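Endoglucanase (Thermotoga maritima, PDB 2FVG) is probably a metal-dependent aminopeptidase of the peptidase M42 family, expected to bind two divalent metal cations per subunit despite its endoglucanase name. Local coordinates at residues G159-G163 / K164-D168; Y319-T322 / K323-I326. One frame throughout, in Å; residues are numbered along the deposited sequence.

Contact 1 comes first along the chain, where strand 160-163 turns into helix 166-180; contact 2 follows more than 150 residues later, within helix 316-332. Their centres lie about 15 Å apart and their nearest atoms about 8 Å, with no direct touch. Strand 312-315 joins them: it pairs antiparallel with strand 160-163 and leads straight into helix 316-332. Helix 166-180, which starts in contact 1, packs further along its length against Y319 and K323 of contact 2. Two strand-to-helix units, distant in sequence, thus lie side by side through the pairing of their strands and the packing of their helices, and the first carries D167, the residue predicted to bridge both metal ions.

Contact 1. Residues G159-G163 / K164-D168; sequences GRAVG and KAFDD. With EDO (1,2-ethanediol), chain C.
At the passage from strand 160-163 into helix 166-180, just ahead of the predicted metal ligand D167, the ring of F166 folds back over the end of the strand it has left. CE2 of F166 lies 3.4 Å from the carbonyl O of A161, which meets the ring at its edge, while CZ lies 4.1 Å from CB of A161. The G163 carbonyl O sits over one face, offset toward the rim, 4.0 Å from CD2 of F166. With CG of F166 beside its own backbone N (chi1 -80°), the ring is turned back toward the strand. L4 and S8 of helix 4-9, with S312 and I314 of the neighbouring strand, also touch it.

Water 1 spans the turn, donating to O of G163 at 2.8 Å and accepting from N of F166 at 3.1 Å. In this crystal the backbone N-H of A165, at the N-cap position, is taken up by O2 of the 1,2-ethanediol at 2.8 Å, with an angle of 159°; this molecule, probably from the crystallisation liquor, also bonds to O of P310. NZ of K164 forms a salt bridge with E64 and also bonds to O of M10. The peptide bond between D167 and D168 is cis. Ring packing on the strand backbone and the water bridge probably help fix where the helix starts, and with it D167, the predicted ligand of both metals.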
# COMPACT_ATOMS: atom_id res chain seq x y z
N GLY A 159 -6.14 -18.26 8.39
CA GLY A 159 -4.96 -17.43 8.46
C GLY A 159 -4.46 -16.83 7.17
O GLY A 159 -3.41 -16.21 7.17
N ARG A 160 -5.19 -16.98 6.08
CA ARG A 160 -4.73 -16.41 4.82
C ARG A 160 -5.84 -15.51 4.34
O ARG A 160 -7.01 -15.81 4.58
CB ARG A 160 -4.46 -17.51 3.78
CG ARG A 160 -3.31 -18.44 4.13
CD ARG A 160 -1.95 -17.85 3.78
NE ARG A 160 -0.85 -18.51 4.48
CZ ARG A 160 -0.08 -19.49 4.01
NH1 ARG A 160 -0.27 -19.99 2.79
NH2 ARG A 160 0.88 -19.98 4.79
N ALA A 161 -5.49 -14.41 3.68
CA ALA A 161 -6.47 -13.48 3.15
C ALA A 161 -6.16 -13.22 1.69
O ALA A 161 -5.00 -13.15 1.31
CB ALA A 161 -6.48 -12.21 3.94
N VAL A 162 -7.20 -13.08 0.88
CA VAL A 162 -7.06 -12.85 -0.57
C VAL A 162 -7.85 -11.59 -0.92
O VAL A 162 -8.98 -11.40 -0.43
CB VAL A 162 -7.63 -14.03 -1.40
CG1 VAL A 162 -7.38 -13.82 -2.93
CG2 VAL A 162 -7.03 -15.35 -0.94
N GLY A 163 -7.25 -10.74 -1.73
CA GLY A 163 -7.89 -9.50 -2.16
C GLY A 163 -6.93 -8.70 -2.99
O GLY A 163 -5.82 -9.15 -3.26
N LYS A 164 -7.33 -7.51 -3.39
CA LYS A 164 -6.50 -6.68 -4.22
C LYS A 164 -5.84 -5.60 -3.38
O LYS A 164 -6.19 -5.39 -2.20
CB LYS A 164 -7.32 -6.04 -5.34
CG LYS A 164 -8.26 -4.96 -4.83
CD LYS A 164 -8.83 -4.19 -5.94
CE LYS A 164 -9.76 -3.09 -5.46
NZ LYS A 164 -9.09 -1.96 -4.79
N ALA A 165 -4.91 -4.90 -4.03
CA ALA A 165 -4.18 -3.75 -3.49
C ALA A 165 -3.56 -4.00 -2.12
O ALA A 165 -3.38 -3.06 -1.36
CB ALA A 165 -5.09 -2.54 -3.41
N PHE A 166 -3.21 -5.25 -1.81
CA PHE A 166 -2.53 -5.51 -0.51
C PHE A 166 -1.21 -4.70 -0.48
O PHE A 166 -0.71 -4.30 0.58
CB PHE A 166 -2.29 -7.00 -0.28
CG PHE A 166 -3.51 -7.76 0.21
CD1 PHE A 166 -4.54 -7.13 0.89
CD2 PHE A 166 -3.56 -9.15 0.08
CE1 PHE A 166 -5.64 -7.86 1.38
CE2 PHE A 166 -4.65 -9.90 0.57
CZ PHE A 166 -5.68 -9.26 1.23
N ASP A 167 -0.67 -4.47 -1.67
CA ASP A 167 0.46 -3.56 -1.89
C ASP A 167 -0.17 -2.20 -2.31
O ASP A 167 -0.56 -2.05 -3.49
CB ASP A 167 1.34 -4.09 -3.02
CG ASP A 167 2.44 -3.11 -3.43
OD1 ASP A 167 2.81 -2.22 -2.64
OD2 ASP A 167 2.93 -3.26 -4.57
N ASP A 168 -0.29 -1.23 -1.40
CA ASP A 168 0.18 -1.30 -0.00
C ASP A 168 -0.94 -1.05 1.04
O ASP A 168 -0.71 -0.51 2.14
CB ASP A 168 1.34 -0.30 0.19
CG ASP A 168 2.17 -0.56 1.45
OD1 ASP A 168 2.14 -1.70 1.97
OD2 ASP A 168 2.84 0.40 1.92
C1 EDO C . -4.48 -3.70 -7.02
O1 EDO C . -4.98 -3.02 -8.17
C2 EDO C . -3.88 -5.03 -7.48
O2 EDO C . -3.72 -5.90 -6.36
O HOH W 1 -3.30 -7.85 -3.53

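Contact 2. Residues Y319-T322 / K323-I326; sequences YENT and KKLI
One turn of helix 316-332 brings E320 and K323 side by side on its more open flank, in an i to i+3 salt bridge, while T322, L325 and I326 are buried in the fold. On the packed side, CG1 of I326 comes within 3.2 Å of the T322 carbonyl O, which also accepts the backbone N-H of I326 at 3.0 Å. T322, L325 and I326 all touch I300 of strand 297-306, and L325 reaches helix 256-268 as well. The hydroxyl OG1 of T322 lies beside its own backbone N (chi1 -54°), from where it bonds back to O of D318 and also to T302.

The outer side is looser. K324 is exposed, and its long chain runs alongside N321, with CD 4.0 Å from OD1 of N321. K323 is intermediate, its chain lying against V174, D177 and V178 of helix 166-180. The bend at chi3 (82°) brings its NZ round alongside the E320 carboxylate, where it meets the syn lone pair of OE1. NZ of K324 stands 4.5 Å from E320 OE1, beyond salt-bridge range, though it may add a weak attraction. An alanine in place of E320 would remove the carboxylate and probably leave the K323 ammonium without this partner and its chain end freer to swing. The salt bridge spans 2.9 Å from K323 NZ to E320 OE1.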
# COMPACT_ATOMS: atom_id res chain seq x y z
N TYR A 319 1.26 -10.63 8.99
CA TYR A 319 0.68 -9.31 9.21
C TYR A 319 0.79 -8.87 10.69
O TYR A 319 1.17 -7.72 10.99
CB TYR A 319 -0.78 -9.32 8.78
CG TYR A 319 -1.49 -8.03 9.09
CD1 TYR A 319 -2.13 -7.83 10.33
CD2 TYR A 319 -1.57 -7.02 8.13
CE1 TYR A 319 -2.78 -6.63 10.60
CE2 TYR A 319 -2.21 -5.85 8.39
CZ TYR A 319 -2.82 -5.65 9.60
OH TYR A 319 -3.47 -4.46 9.81
N GLU A 320 0.45 -9.78 11.60
CA GLU A 320 0.48 -9.51 13.03
C GLU A 320 1.88 -9.26 13.54
O GLU A 320 2.08 -8.45 14.44
CB GLU A 320 -0.14 -10.66 13.84
CG GLU A 320 -1.65 -10.66 13.82
CD GLU A 320 -2.23 -9.40 14.44
OE1 GLU A 320 -1.83 -9.06 15.58
OE2 GLU A 320 -3.09 -8.75 13.79
N ASN A 321 2.84 -10.00 12.99
CA ASN A 321 4.23 -9.84 13.38
C ASN A 321 4.84 -8.56 12.87
O ASN A 321 5.73 -7.98 13.52
CB ASN A 321 5.02 -11.05 12.96
CG ASN A 321 4.76 -12.21 13.86
OD1 ASN A 321 4.86 -12.09 15.07
ND2 ASN A 321 4.44 -13.35 13.27
N THR A 322 4.39 -8.12 11.70
CA THR A 322 4.80 -6.84 11.13
C THR A 322 4.31 -5.73 12.06
O THR A 322 5.08 -4.83 12.44
CB THR A 322 4.19 -6.63 9.75
OG1 THR A 322 4.52 -7.74 8.92
CG2 THR A 322 4.76 -5.34 9.11
N LYS A 323 3.03 -5.78 12.43
CA LYS A 323 2.44 -4.82 13.35
C LYS A 323 3.18 -4.85 14.69
O LYS A 323 3.47 -3.79 15.26
CB LYS A 323 0.95 -5.14 13.55
CG LYS A 323 0.26 -4.27 14.60
CD LYS A 323 -1.03 -4.88 15.12
CE LYS A 323 -0.78 -5.92 16.22
NZ LYS A 323 -2.05 -6.47 16.80
N LYS A 324 3.49 -6.04 15.22
CA LYS A 324 4.23 -6.14 16.48
C LYS A 324 5.58 -5.45 16.37
O LYS A 324 5.95 -4.67 17.22
CB LYS A 324 4.46 -7.59 16.91
CG LYS A 324 3.31 -8.30 17.60
CD LYS A 324 3.80 -9.68 18.07
CE LYS A 324 2.72 -10.52 18.74
NZ LYS A 324 1.66 -10.95 17.80
N LEU A 325 6.32 -5.76 15.32
CA LEU A 325 7.65 -5.19 15.07
C LEU A 325 7.64 -3.66 14.96
O LEU A 325 8.49 -3.00 15.53
CB LEU A 325 8.29 -5.82 13.83
CG LEU A 325 9.74 -5.47 13.50
CD1 LEU A 325 10.68 -5.73 14.70
CD2 LEU A 325 10.20 -6.25 12.28
N ILE A 326 6.71 -3.10 14.20
CA ILE A 326 6.59 -1.66 14.06
C ILE A 326 6.29 -1.03 15.44
O ILE A 326 6.86 -0.01 15.80
CB ILE A 326 5.45 -1.26 13.07
CG1 ILE A 326 5.71 -1.75 11.63
CG2 ILE A 326 5.23 0.24 13.06
CD1 ILE A 326 7.06 -1.32 11.07